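Local atomic coordinates of acireductone dioxygenase (Bacillus anthracis, PDB entry 4QGL), a protein that probably oxidises the acireductone of the methionine salvage pathway with molecular oxygen, the products depending on whether iron or nickel is bound. Residues S40-H45 against A58-V63; L46-S51 against I113-G118; Y50-E55 against H80-L85. One frame throughout, in Å; residues are numbered along the deposited sequence.

How the contacts relate
From strand 33-36 of this cupin the chain runs into a long loop, residues 40-53, that is held at successive points. Contact 1 comes first, closing a short loop by laying 40-45 on the far part of helix 54-63. Contact 2 follows directly, carrying 46-51 to the corner at 113-118 and closing the longest loop of the three. Contact 3 shares Y50 and S51 with contact 2 and takes 50-55 to the strand at 80-85. Contact 1 crosses both others along the chain. Side chains join them in space: L42 packs on V114, I60 on L46, and L61 on H80 and V82, tying loop, helix and both sheets together.

Contact 1. Residues S40-H45 against A58-V63; sequences SKLPPH and AEILAV
The imidazole of H45 turns an edge toward the carboxylate of E59. OE1 lies in the ring plane and OE2 near it, while the two flat groups are rotated 43° from each other. Here a loop of the cupin fold, running on from strand 33-36, folds back over helix 54-63, the helix that the same loop leads into. Direct approach is modest, since H45 NE2 stays 3.6 Å from E59 OE2. A water lies between them, 3.2 Å from H45 NE2; it is modelled unusually close to E59 OE1, so its exact place is doubtful. Reaching this site takes the whole length of E59: its CG is anti to the backbone N (chi1 -161°) and the chain beyond is extended, so that the carboxylate projects from the helix to the loop. On its way it crosses P43, whose CG lies 4.0 Å from E59 OE1.

The middle of the contact is apolar. P43 CD rests 4.1 Å from CG2 of V63, and the two side chains run antiparallel past one another. L42 extends deeper, bringing CD1 to 4.3 Å from I60 CG1. The same leucine also touches F64 and V114, and I60 continues onto L46 and I161, so this apolar patch joins the loop, the helix and the sheet behind it.

At the other end K41 passes alongside V63 with its chain bent at chi3. Its charge is engaged chiefly by a salt bridge with E67, outside both segments. The ammonium group also makes a weak hydrogen bond to the last carbonyl of helix 54-63, where a positive charge would probably be favoured, and K41 CE sits 3.8 Å from V63 CG1.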
ATOM      1  N   SER A  40      -8.155   6.934  12.810  1.00 26.46           N
ATOM      2  CA  SER A  40      -8.597   7.143  14.212  1.00 27.38           C
ATOM      3  C   SER A  40      -9.799   6.286  14.624  1.00 27.95           C
ATOM      4  O   SER A  40     -10.062   6.115  15.793  1.00 28.39           O
ATOM      5  CB  SER A  40      -8.953   8.613  14.476  1.00 28.01           C
ATOM      6  OG  SER A  40     -10.100   9.022  13.757  1.00 28.24           O
ATOM      7  N   LYS A  41     -10.534   5.774  13.647  1.00 28.21           N
ATOM      8  CA  LYS A  41     -11.561   4.756  13.902  1.00 28.94           C
ATOM      9  C   LYS A  41     -11.049   3.436  14.432  1.00 28.97           C
ATOM     10  O   LYS A  41     -11.782   2.719  15.064  1.00 29.72           O
ATOM     11  CB  LYS A  41     -12.286   4.395  12.614  1.00 28.88           C
ATOM     12  CG  LYS A  41     -13.464   5.271  12.297  1.00 29.53           C
ATOM     13  CD  LYS A  41     -13.625   5.313  10.793  1.00 29.32           C
ATOM     14  CE  LYS A  41     -13.826   3.909  10.246  1.00 29.13           C
ATOM     15  NZ  LYS A  41     -14.366   3.993   8.860  1.00 29.24           N
ATOM     16  N   LEU A  42      -9.838   3.067  14.083  1.00 28.66           N
ATOM     17  CA  LEU A  42      -9.325   1.774  14.451  1.00 28.71           C
ATOM     18  C   LEU A  42      -9.235   1.717  15.954  1.00 29.52           C
ATOM     19  O   LEU A  42      -8.713   2.625  16.578  1.00 29.70           O
ATOM     20  CB  LEU A  42      -7.942   1.539  13.821  1.00 28.13           C
ATOM     21  CG  LEU A  42      -7.374   0.109  13.865  1.00 28.05           C
ATOM     22  CD1 LEU A  42      -8.045  -0.792  12.842  1.00 27.82           C
ATOM     23  CD2 LEU A  42      -5.867   0.102  13.646  1.00 27.64           C
ATOM     24  N   PRO A  43      -9.774   0.653  16.548  1.00 30.42           N
ATOM     25  CA  PRO A  43      -9.613   0.394  17.971  1.00 31.38           C
ATOM     26  C   PRO A  43      -8.157   0.225  18.392  1.00 31.59           C
ATOM     27  O   PRO A  43      -7.378  -0.399  17.690  1.00 31.05           O
ATOM     28  CB  PRO A  43     -10.365  -0.914  18.205  1.00 31.68           C
ATOM     29  CG  PRO A  43     -11.188  -1.153  17.004  1.00 31.45           C
ATOM     30  CD  PRO A  43     -10.858  -0.142  15.956  1.00 30.71           C
ATOM     31  N   PRO A  44      -7.810   0.760  19.553  1.00 32.88           N
ATOM     32  CA  PRO A  44      -6.412   0.788  19.964  1.00 33.49           C
ATOM     33  C   PRO A  44      -5.738  -0.572  20.133  1.00 33.75           C
ATOM     34  O   PRO A  44      -4.531  -0.676  19.852  1.00 33.66           O
ATOM     35  CB  PRO A  44      -6.461   1.568  21.286  1.00 34.33           C
ATOM     36  CG  PRO A  44      -7.603   2.514  21.087  1.00 34.24           C
ATOM     37  CD  PRO A  44      -8.631   1.681  20.363  1.00 33.86           C
ATOM     38  N   HIS A  45      -6.486  -1.596  20.539  1.00 34.29           N
ATOM     39  CA  HIS A  45      -5.880  -2.910  20.680  1.00 34.60           C
ATOM     40  C   HIS A  45      -5.496  -3.450  19.305  1.00 34.02           C
ATOM     41  O   HIS A  45      -4.703  -4.380  19.230  1.00 34.15           O
ATOM     42  CB  HIS A  45      -6.772  -3.888  21.435  1.00 35.41           C
ATOM     43  CG  HIS A  45      -7.789  -4.561  20.579  1.00 35.51           C
ATOM     44  ND1 HIS A  45      -7.618  -5.839  20.101  1.00 35.71           N
ATOM     45  CD2 HIS A  45      -8.991  -4.141  20.118  1.00 35.51           C
ATOM     46  CE1 HIS A  45      -8.670  -6.177  19.376  1.00 35.86           C
ATOM     47  NE2 HIS A  45      -9.518  -5.164  19.368  1.00 35.61           N
ATOM     48  N   ALA A  58     -10.915 -10.074  10.915  1.00 31.24           N
ATOM     49  CA  ALA A  58     -12.321  -9.857  10.591  1.00 31.69           C
ATOM     50  C   ALA A  58     -12.786  -8.507  11.090  1.00 31.26           C
ATOM     51  O   ALA A  58     -13.563  -7.835  10.436  1.00 31.34           O
ATOM     52  CB  ALA A  58     -13.178 -10.968  11.196  1.00 32.79           C
ATOM     53  N   GLU A  59     -12.298  -8.119  12.255  1.00 31.09           N
ATOM     54  CA  GLU A  59     -12.640  -6.838  12.848  1.00 30.84           C
ATOM     55  C   GLU A  59     -12.109  -5.657  12.083  1.00 29.22           C
ATOM     56  O   GLU A  59     -12.787  -4.659  11.950  1.00 28.92           O
ATOM     57  CB  GLU A  59     -12.064  -6.764  14.235  1.00 31.72           C
ATOM     58  CG  GLU A  59     -12.715  -5.705  15.085  1.00 32.67           C
ATOM     59  CD  GLU A  59     -12.290  -5.807  16.532  1.00 33.98           C
ATOM     60  OE1 GLU A  59     -12.662  -4.896  17.304  1.00 34.91           O
ATOM     61  OE2 GLU A  59     -11.574  -6.786  16.899  1.00 34.88           O
ATOM     62  N   ILE A  60     -10.872  -5.780  11.617  1.00 28.02           N
ATOM     63  CA  ILE A  60     -10.219  -4.749  10.833  1.00 26.81           C
ATOM     64  C   ILE A  60     -11.004  -4.483   9.559  1.00 26.47           C
ATOM     65  O   ILE A  60     -11.326  -3.340   9.237  1.00 26.18           O
ATOM     66  CB  ILE A  60      -8.768  -5.154  10.522  1.00 26.31           C
ATOM     67  CG1 ILE A  60      -7.894  -4.914  11.755  1.00 26.23           C
ATOM     68  CG2 ILE A  60      -8.207  -4.368   9.335  1.00 25.60           C
ATOM     69  CD1 ILE A  60      -6.432  -5.237  11.537  1.00 25.82           C
ATOM     70  N   LEU A  61     -11.334  -5.552   8.846  1.00 26.48           N
ATOM     71  CA  LEU A  61     -12.267  -5.481   7.706  1.00 26.51           C
ATOM     72  C   LEU A  61     -13.690  -4.998   8.037  1.00 26.99           C
ATOM     73  O   LEU A  61     -14.372  -4.437   7.194  1.00 27.19           O
ATOM     74  CB  LEU A  61     -12.357  -6.843   7.032  1.00 26.90           C
ATOM     75  CG  LEU A  61     -11.058  -7.332   6.390  1.00 26.37           C
ATOM     76  CD1 LEU A  61     -11.284  -8.744   5.872  1.00 27.00           C
ATOM     77  CD2 LEU A  61     -10.594  -6.384   5.289  1.00 25.70           C
ATOM     78  N   ALA A  62     -14.158  -5.212   9.249  1.00 27.25           N
ATOM     79  CA  ALA A  62     -15.415  -4.616   9.629  1.00 27.71           C
ATOM     80  C   ALA A  62     -15.369  -3.106   9.796  1.00 27.17           C
ATOM     81  O   ALA A  62     -16.321  -2.426   9.444  1.00 27.63           O
ATOM     82  CB  ALA A  62     -15.941  -5.264  10.902  1.00 28.45           C
ATOM     83  N   VAL A  63     -14.300  -2.577  10.360  1.00 26.36           N
ATOM     84  CA  VAL A  63     -14.209  -1.147  10.635  1.00 26.02           C
ATOM     85  C   VAL A  63     -14.128  -0.310   9.361  1.00 25.55           C
ATOM     86  O   VAL A  63     -14.746   0.735   9.291  1.00 25.85           O
ATOM     87  CB  VAL A  63     -13.023  -0.837  11.559  1.00 25.60           C
ATOM     88  CG1 VAL A  63     -12.929   0.632  11.885  1.00 25.59           C
ATOM     89  CG2 VAL A  63     -13.163  -1.571  12.869  1.00 26.11           C
TER
HETATM   90  O   HOH W   1     -12.588  -4.255  19.667  1.00 28.33           O

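Contact 2. Residues L46-S51 against I113-G118; sequences LNENYS and IVSGHG. With CD (cadmium ion), chain C.
A classic beta bulge, V114 and S115 both facing V159, marks the corner at which the chain leaves strand 109-113 of one cupin sheet for strand 116-123 of the other, and E48 of the loop 46-51 settles against it. Two weak hydrogen bonds join them in opposite directions. E48 N donates to S115 OG over 3.1 Å, a strongly bent bond of 127°. G116 N donates to E48 OE2 over 3.3 Å, much straighter at 162°. The loop backbone adopts a left-handed conformation at E48, and the CB of this residue points away from the corner; a bend at chi2 brings the carboxylate back, with OE2 3.5 Å from S115 CB. Y50 arrives from farther along the loop, its CG anti to its own carbonyl carbon (chi1 -67°), and sets Y50 OH beside the S115-G116 peptide, 3.8 Å from S115 CB. Y50 OH is modelled as donating to E48 OE1, but the bond is so short and OE1 so crowded that the place of OE1 is doubtful. The ring itself also leans on V159 and Q157.

Water completes the join. One molecule takes a hydrogen bond from S115 OG at 3.0 Å and gives one each to L46 O and N49 O, while a second bridges N47 OD1 and V114 O. Just past the corner, H117 NE2 binds a cadmium ion with E135 and G1, apart from the predicted iron or nickel site, and ND1 is hydrogen-bonded to D155.

S115 OG thus accepts from a backbone N-H and donates to a water that itself spends both hydrogens on loop carbonyls. The buried hydroxyl has a partner in each role, though the bond it accepts is weak, and the interface is mostly polar.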
ATOM      1  N   LEU A  46      -6.023  -2.862  18.223  1.00 33.32           N
ATOM      2  CA  LEU A  46      -5.533  -3.199  16.863  1.00 32.67           C
ATOM      3  C   LEU A  46      -4.386  -2.336  16.290  1.00 32.28           C
ATOM      4  O   LEU A  46      -3.828  -2.694  15.263  1.00 31.53           O
ATOM      5  CB  LEU A  46      -6.700  -3.266  15.868  1.00 32.16           C
ATOM      6  CG  LEU A  46      -7.646  -4.405  16.197  1.00 32.61           C
ATOM      7  CD1 LEU A  46      -8.755  -4.508  15.166  1.00 32.68           C
ATOM      8  CD2 LEU A  46      -6.886  -5.707  16.294  1.00 32.95           C
ATOM      9  N   ASN A  47      -4.069  -1.212  16.942  1.00 33.00           N
ATOM     10  CA  ASN A  47      -2.904  -0.378  16.603  1.00 33.17           C
ATOM     11  C   ASN A  47      -1.566  -1.089  16.860  1.00 32.99           C
ATOM     12  O   ASN A  47      -1.378  -1.742  17.891  1.00 33.36           O
ATOM     13  CB  ASN A  47      -2.916   0.919  17.413  1.00 34.20           C
ATOM     14  CG  ASN A  47      -3.340   2.110  16.600  1.00 34.37           C
ATOM     15  OD1 ASN A  47      -2.542   3.009  16.342  1.00 34.58           O
ATOM     16  ND2 ASN A  47      -4.611   2.137  16.205  1.00 34.93           N
ATOM     17  N   GLU A  48      -0.652  -0.963  15.911  1.00 32.24           N
ATOM     18  CA  GLU A  48       0.636  -1.615  16.016  1.00 32.52           C
ATOM     19  C   GLU A  48       0.486  -3.032  16.555  1.00 32.26           C
ATOM     20  O   GLU A  48       1.153  -3.434  17.498  1.00 32.50           O
ATOM     21  CB  GLU A  48       1.588  -0.796  16.899  1.00 33.76           C
ATOM     22  CG  GLU A  48       2.276   0.384  16.216  1.00 34.08           C
ATOM     23  CD  GLU A  48       2.531   0.181  14.722  1.00 34.26           C
ATOM     24  OE1 GLU A  48       3.342  -0.686  14.343  1.00 35.53           O
ATOM     25  OE2 GLU A  48       1.907   0.889  13.904  1.00 34.43           O
ATOM     26  N   ASN A  49      -0.399  -3.789  15.930  1.00 31.38           N
ATOM     27  CA  ASN A  49      -0.641  -5.143  16.335  1.00 31.46           C
ATOM     28  C   ASN A  49      -0.268  -5.999  15.160  1.00 30.54           C
ATOM     29  O   ASN A  49      -0.864  -5.885  14.089  1.00 30.04           O
ATOM     30  CB  ASN A  49      -2.113  -5.299  16.683  1.00 31.88           C
ATOM     31  CG  ASN A  49      -2.423  -6.620  17.343  1.00 32.83           C
ATOM     32  OD1 ASN A  49      -1.779  -7.622  17.082  1.00 33.45           O
ATOM     33  ND2 ASN A  49      -3.434  -6.631  18.190  1.00 33.46           N
ATOM     34  N   TYR A  50       0.732  -6.844  15.353  1.00 30.26           N
ATOM     35  CA  TYR A  50       1.317  -7.608  14.250  1.00 29.49           C
ATOM     36  C   TYR A  50       1.102  -9.115  14.361  1.00 30.05           C
ATOM     37  O   TYR A  50       1.317  -9.820  13.392  1.00 30.49           O
ATOM     38  CB  TYR A  50       2.820  -7.297  14.111  1.00 29.07           C
ATOM     39  CG  TYR A  50       3.103  -5.874  13.659  1.00 28.14           C
ATOM     40  CD1 TYR A  50       3.163  -5.554  12.305  1.00 27.22           C
ATOM     41  CD2 TYR A  50       3.271  -4.843  14.583  1.00 28.10           C
ATOM     42  CE1 TYR A  50       3.387  -4.260  11.888  1.00 26.56           C
ATOM     43  CE2 TYR A  50       3.505  -3.551  14.171  1.00 27.48           C
ATOM     44  CZ  TYR A  50       3.565  -3.267  12.818  1.00 26.71           C
ATOM     45  OH  TYR A  50       3.784  -1.990  12.383  1.00 26.10           O
ATOM     46  N   SER A  51       0.736  -9.627  15.529  1.00 30.33           N
ATOM     47  CA  SER A  51       0.357 -11.033  15.638  1.00 30.73           C
ATOM     48  C   SER A  51      -1.147 -11.084  15.710  1.00 30.42           C
ATOM     49  O   SER A  51      -1.750 -11.007  16.792  1.00 30.77           O
ATOM     50  CB  SER A  51       0.941 -11.674  16.874  1.00 31.74           C
ATOM     51  OG  SER A  51       0.706 -10.840  17.971  1.00 31.88           O
ATOM     52  N   ILE A 113      -2.777   0.894   4.336  1.00 20.14           N
ATOM     53  CA  ILE A 113      -1.932   0.603   5.488  1.00 20.00           C
ATOM     54  C   ILE A 113      -2.692   0.798   6.793  1.00 20.27           C
ATOM     55  O   ILE A 113      -3.299   1.855   7.026  1.00 20.41           O
ATOM     56  CB  ILE A 113      -0.672   1.474   5.511  1.00 19.82           C
ATOM     57  CG1 ILE A 113       0.121   1.375   4.188  1.00 19.61           C
ATOM     58  CG2 ILE A 113       0.187   1.114   6.703  1.00 19.94           C
ATOM     59  CD1 ILE A 113       0.065   0.036   3.486  1.00 19.56           C
ATOM     60  N   VAL A 114      -2.656  -0.232   7.627  1.00 20.43           N
ATOM     61  CA  VAL A 114      -3.225  -0.172   8.955  1.00 20.79           C
ATOM     62  C   VAL A 114      -2.195   0.126  10.005  1.00 20.89           C
ATOM     63  O   VAL A 114      -2.408   0.943  10.868  1.00 21.16           O
ATOM     64  CB  VAL A 114      -3.884  -1.491   9.373  1.00 21.10           C
ATOM     65  CG1 VAL A 114      -4.728  -1.263  10.631  1.00 21.56           C
ATOM     66  CG2 VAL A 114      -4.776  -2.067   8.271  1.00 21.11           C
ATOM     67  N   SER A 115      -1.073  -0.577   9.946  1.00 20.82           N
ATOM     68  CA  SER A 115       0.060  -0.336  10.845  1.00 21.03           C
ATOM     69  C   SER A 115       1.378  -0.417  10.106  1.00 20.79           C
ATOM     70  O   SER A 115       1.421  -0.974   9.024  1.00 20.51           O
ATOM     71  CB  SER A 115       0.043  -1.388  11.931  1.00 21.50           C
ATOM     72  OG  SER A 115      -1.021  -1.132  12.834  1.00 21.84           O
ATOM     73  N   GLY A 116       2.456   0.106  10.712  1.00 21.01           N
ATOM     74  CA  GLY A 116       3.821   0.064  10.153  1.00 20.93           C
ATOM     75  C   GLY A 116       3.989   0.915   8.926  1.00 20.52           C
ATOM     76  O   GLY A 116       3.350   1.958   8.802  1.00 20.45           O
ATOM     77  N   HIS A 117       4.855   0.469   8.007  1.00 20.36           N
ATOM     78  CA  HIS A 117       5.221   1.286   6.821  1.00 20.10           C
ATOM     79  C   HIS A 117       5.508   0.471   5.579  1.00 19.85           C
ATOM     80  O   HIS A 117       5.818  -0.719   5.661  1.00 19.97           O
ATOM     81  CB  HIS A 117       6.451   2.150   7.093  1.00 20.39           C
ATOM     82  CG  HIS A 117       6.350   2.981   8.332  1.00 20.80           C
ATOM     83  ND1 HIS A 117       6.677   2.496   9.578  1.00 21.23           N
ATOM     84  CD2 HIS A 117       5.973   4.263   8.514  1.00 20.96           C
ATOM     85  CE1 HIS A 117       6.492   3.441  10.480  1.00 21.61           C
ATOM     86  NE2 HIS A 117       6.065   4.527   9.858  1.00 21.46           N
ATOM     87  N   GLY A 118       5.389   1.094   4.418  1.00 19.62           N
ATOM     88  CA  GLY A 118       5.896   0.486   3.206  1.00 19.51           C
ATOM     89  C   GLY A 118       6.349   1.572   2.272  1.00 19.46           C
ATOM     90  O   GLY A 118       6.055   2.738   2.496  1.00 19.53           O
TER
HETATM   91 CD    CD C 202       5.398   7.027  10.452  1.00 33.72          CD
HETATM   92  O   HOH W   2      -2.250  -3.823  13.166  1.00 32.79           O
HETATM   93  O   HOH W   3      -1.992   2.868  13.482  1.00 29.86           O

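Contact 3. Residues Y50-E55 against H80-L85; sequences YSLTDE and HDVISL
The carbonyl oxygen of Y50 accepts a hydrogen bond from S84 OG, 3.2 Å from Y50 O, the bond by which the loop before helix 54-63 is pinned to a strand of one of the two cupin sheets. The donor approaches at a C=O...OG angle of 143° and stands 24° off the carbonyl plane. The CB of S84 points to the loop, and chi1 of 75°, with OG between the backbone N and the carbonyl carbon, then directs the hydroxyl to Y50 O. That strand, 79-85, is outermost in its sheet within this chain, paired through the backbones of D81, I83 and L85 with strand 158-164. Alternation along it then presents V82 and S84 to the loop, whereas I83 and L85 are directed the other way.

Next to the polar bond lies a small apolar contact. L52 points toward the strand and spreads its CD1 over both residues that face the loop, 4.3 Å from V82 CG1 and 4.2 Å from S84 CB. The methyl branch therefore bridges two positions of one strand face, and the same leucine also reaches V159 on the adjoining strand. At the end of the strand, the Y50 ring comes obliquely to the carbonyl of L85, with Y50 CD1 4.1 Å from L85 O.

Within segment 50-55 the chain enters helix 54-63; T53, just before it, is the N-cap, its OG1 hydrogen-bonded to N56 N. Farther on, L61 packs against H80 and V82.

One side-chain-to-backbone bond, the L52 side chain and the oblique Y50 ring carry the join. Because S84 bonds through its side chain rather than its backbone, the loop is attached to the face of the strand without extending the sheet by another strand.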
ATOM      1  N   TYR A  50       0.732  -6.844  15.353  1.00 30.26           N
ATOM      2  CA  TYR A  50       1.317  -7.608  14.250  1.00 29.49           C
ATOM      3  C   TYR A  50       1.102  -9.115  14.361  1.00 30.05           C
ATOM      4  O   TYR A  50       1.317  -9.820  13.392  1.00 30.49           O
ATOM      5  CB  TYR A  50       2.820  -7.297  14.111  1.00 29.07           C
ATOM      6  CG  TYR A  50       3.103  -5.874  13.659  1.00 28.14           C
ATOM      7  CD1 TYR A  50       3.163  -5.554  12.305  1.00 27.22           C
ATOM      8  CD2 TYR A  50       3.271  -4.843  14.583  1.00 28.10           C
ATOM      9  CE1 TYR A  50       3.387  -4.260  11.888  1.00 26.56           C
ATOM     10  CE2 TYR A  50       3.505  -3.551  14.171  1.00 27.48           C
ATOM     11  CZ  TYR A  50       3.565  -3.267  12.818  1.00 26.71           C
ATOM     12  OH  TYR A  50       3.784  -1.990  12.383  1.00 26.10           O
ATOM     13  N   SER A  51       0.736  -9.627  15.529  1.00 30.33           N
ATOM     14  CA  SER A  51       0.357 -11.033  15.638  1.00 30.73           C
ATOM     15  C   SER A  51      -1.147 -11.084  15.710  1.00 30.42           C
ATOM     16  O   SER A  51      -1.750 -11.007  16.792  1.00 30.77           O
ATOM     17  CB  SER A  51       0.941 -11.674  16.874  1.00 31.74           C
ATOM     18  OG  SER A  51       0.706 -10.840  17.971  1.00 31.88           O
ATOM     19  N   LEU A  52      -1.728 -11.232  14.532  1.00 29.65           N
ATOM     20  CA  LEU A  52      -3.130 -11.010  14.316  1.00 29.26           C
ATOM     21  C   LEU A  52      -3.878 -12.317  14.357  1.00 30.04           C
ATOM     22  O   LEU A  52      -3.493 -13.283  13.694  1.00 30.32           O
ATOM     23  CB  LEU A  52      -3.314 -10.319  12.962  1.00 28.27           C
ATOM     24  CG  LEU A  52      -2.776  -8.895  12.974  1.00 27.41           C
ATOM     25  CD1 LEU A  52      -2.847  -8.214  11.637  1.00 26.58           C
ATOM     26  CD2 LEU A  52      -3.565  -8.095  13.997  1.00 27.59           C
ATOM     27  N   THR A  53      -4.956 -12.343  15.138  1.00 30.44           N
ATOM     28  CA  THR A  53      -5.842 -13.512  15.151  1.00 31.31           C
ATOM     29  C   THR A  53      -6.781 -13.446  13.958  1.00 31.05           C
ATOM     30  O   THR A  53      -6.845 -12.418  13.272  1.00 30.00           O
ATOM     31  CB  THR A  53      -6.609 -13.696  16.497  1.00 32.10           C
ATOM     32  OG1 THR A  53      -7.568 -12.638  16.735  1.00 31.58           O
ATOM     33  CG2 THR A  53      -5.596 -13.791  17.653  1.00 32.44           C
ATOM     34  N   ASP A  54      -7.457 -14.565  13.696  1.00 32.07           N
ATOM     35  CA  ASP A  54      -8.531 -14.618  12.691  1.00 32.31           C
ATOM     36  C   ASP A  54      -9.686 -13.611  13.014  1.00 31.96           C
ATOM     37  O   ASP A  54     -10.267 -12.999  12.118  1.00 31.31           O
ATOM     38  CB  ASP A  54      -9.056 -16.070  12.549  1.00 33.81           C
ATOM     39  CG  ASP A  54      -7.970 -17.065  11.982  1.00 34.35           C
ATOM     40  OD1 ASP A  54      -7.297 -16.727  10.967  1.00 33.50           O
ATOM     41  OD2 ASP A  54      -7.819 -18.196  12.554  1.00 35.68           O
ATOM     42  N   GLU A  55      -9.960 -13.436  14.302  1.00 32.39           N
ATOM     43  CA  GLU A  55     -10.893 -12.428  14.803  1.00 32.37           C
ATOM     44  C   GLU A  55     -10.430 -10.980  14.602  1.00 31.35           C
ATOM     45  O   GLU A  55     -11.211 -10.109  14.250  1.00 30.99           O
ATOM     46  CB  GLU A  55     -11.111 -12.677  16.287  1.00 33.19           C
ATOM     47  CG  GLU A  55     -12.194 -11.834  16.932  1.00 33.50           C
ATOM     48  CD  GLU A  55     -11.962 -11.613  18.433  1.00 34.06           C
ATOM     49  OE1 GLU A  55     -10.875 -11.064  18.813  1.00 33.69           O
ATOM     50  OE2 GLU A  55     -12.878 -11.973  19.224  1.00 34.88           O
ATOM     51  N   HIS A  80     -10.991  -9.166  -0.686  1.00 34.44           N
ATOM     52  CA  HIS A  80     -10.069  -8.461   0.208  1.00 33.46           C
ATOM     53  C   HIS A  80      -9.645  -9.324   1.385  1.00 33.40           C
ATOM     54  O   HIS A  80     -10.416 -10.202   1.831  1.00 34.17           O
ATOM     55  CB  HIS A  80     -10.685  -7.155   0.729  1.00 33.32           C
ATOM     56  CG  HIS A  80     -12.106  -7.275   1.185  1.00 34.50           C
ATOM     57  ND1 HIS A  80     -13.182  -7.135   0.325  1.00 35.65           N
ATOM     58  CD2 HIS A  80     -12.638  -7.497   2.412  1.00 34.98           C
ATOM     59  CE1 HIS A  80     -14.309  -7.272   1.000  1.00 36.06           C
ATOM     60  NE2 HIS A  80     -14.008  -7.489   2.270  1.00 35.80           N
ATOM     61  N   ASP A  81      -8.433  -9.076   1.886  1.00 32.24           N
ATOM     62  CA  ASP A  81      -7.969  -9.740   3.102  1.00 32.35           C
ATOM     63  C   ASP A  81      -6.888  -8.957   3.820  1.00 30.97           C
ATOM     64  O   ASP A  81      -6.580  -7.850   3.435  1.00 30.16           O
ATOM     65  CB  ASP A  81      -7.506 -11.164   2.813  1.00 33.54           C
ATOM     66  CG  ASP A  81      -6.324 -11.234   1.861  1.00 34.04           C
ATOM     67  OD1 ASP A  81      -5.533 -10.251   1.715  1.00 33.51           O
ATOM     68  OD2 ASP A  81      -6.201 -12.326   1.250  1.00 35.63           O
ATOM     69  N   VAL A  82      -6.340  -9.531   4.875  1.00 30.51           N
ATOM     70  CA  VAL A  82      -5.357  -8.838   5.661  1.00 29.87           C
ATOM     71  C   VAL A  82      -4.094  -9.656   5.703  1.00 30.10           C
ATOM     72  O   VAL A  82      -4.132 -10.844   5.941  1.00 30.84           O
ATOM     73  CB  VAL A  82      -5.855  -8.561   7.084  1.00 29.76           C
ATOM     74  CG1 VAL A  82      -4.839  -7.760   7.876  1.00 29.14           C
ATOM     75  CG2 VAL A  82      -7.186  -7.824   7.029  1.00 29.80           C
ATOM     76  N   ILE A  83      -2.970  -8.999   5.465  1.00 29.65           N
ATOM     77  CA  ILE A  83      -1.680  -9.628   5.678  1.00 29.96           C
ATOM     78  C   ILE A  83      -0.815  -8.822   6.653  1.00 29.32           C
ATOM     79  O   ILE A  83      -0.952  -7.619   6.773  1.00 28.34           O
ATOM     80  CB  ILE A  83      -0.981  -9.928   4.332  1.00 30.10           C
ATOM     81  CG1 ILE A  83      -0.931  -8.711   3.416  1.00 29.51           C
ATOM     82  CG2 ILE A  83      -1.762 -11.017   3.603  1.00 30.85           C
ATOM     83  CD1 ILE A  83       0.340  -7.935   3.514  1.00 29.34           C
ATOM     84  N   SER A  84       0.039  -9.517   7.383  1.00 29.89           N
ATOM     85  CA  SER A  84       1.087  -8.847   8.138  1.00 29.99           C
ATOM     86  C   SER A  84       2.460  -9.473   7.946  1.00 30.52           C
ATOM     87  O   SER A  84       2.579 -10.671   7.839  1.00 31.15           O
ATOM     88  CB  SER A  84       0.735  -8.784   9.607  1.00 30.28           C
ATOM     89  OG  SER A  84       0.903 -10.034  10.213  1.00 31.23           O
ATOM     90  N   LEU A  85       3.483  -8.614   7.900  1.00 30.74           N
ATOM     91  CA  LEU A  85       4.893  -8.990   7.755  1.00 31.09           C
ATOM     92  C   LEU A  85       5.666  -8.352   8.869  1.00 32.02           C
ATOM     93  O   LEU A  85       5.379  -7.226   9.234  1.00 31.57           O
ATOM     94  CB  LEU A  85       5.445  -8.487   6.430  1.00 30.28           C
ATOM     95  CG  LEU A  85       4.836  -9.137   5.184  1.00 30.14           C
ATOM     96  CD1 LEU A  85       5.296  -8.439   3.926  1.00 29.61           C
ATOM     97  CD2 LEU A  85       5.177 -10.604   5.115  1.00 30.91           C
TER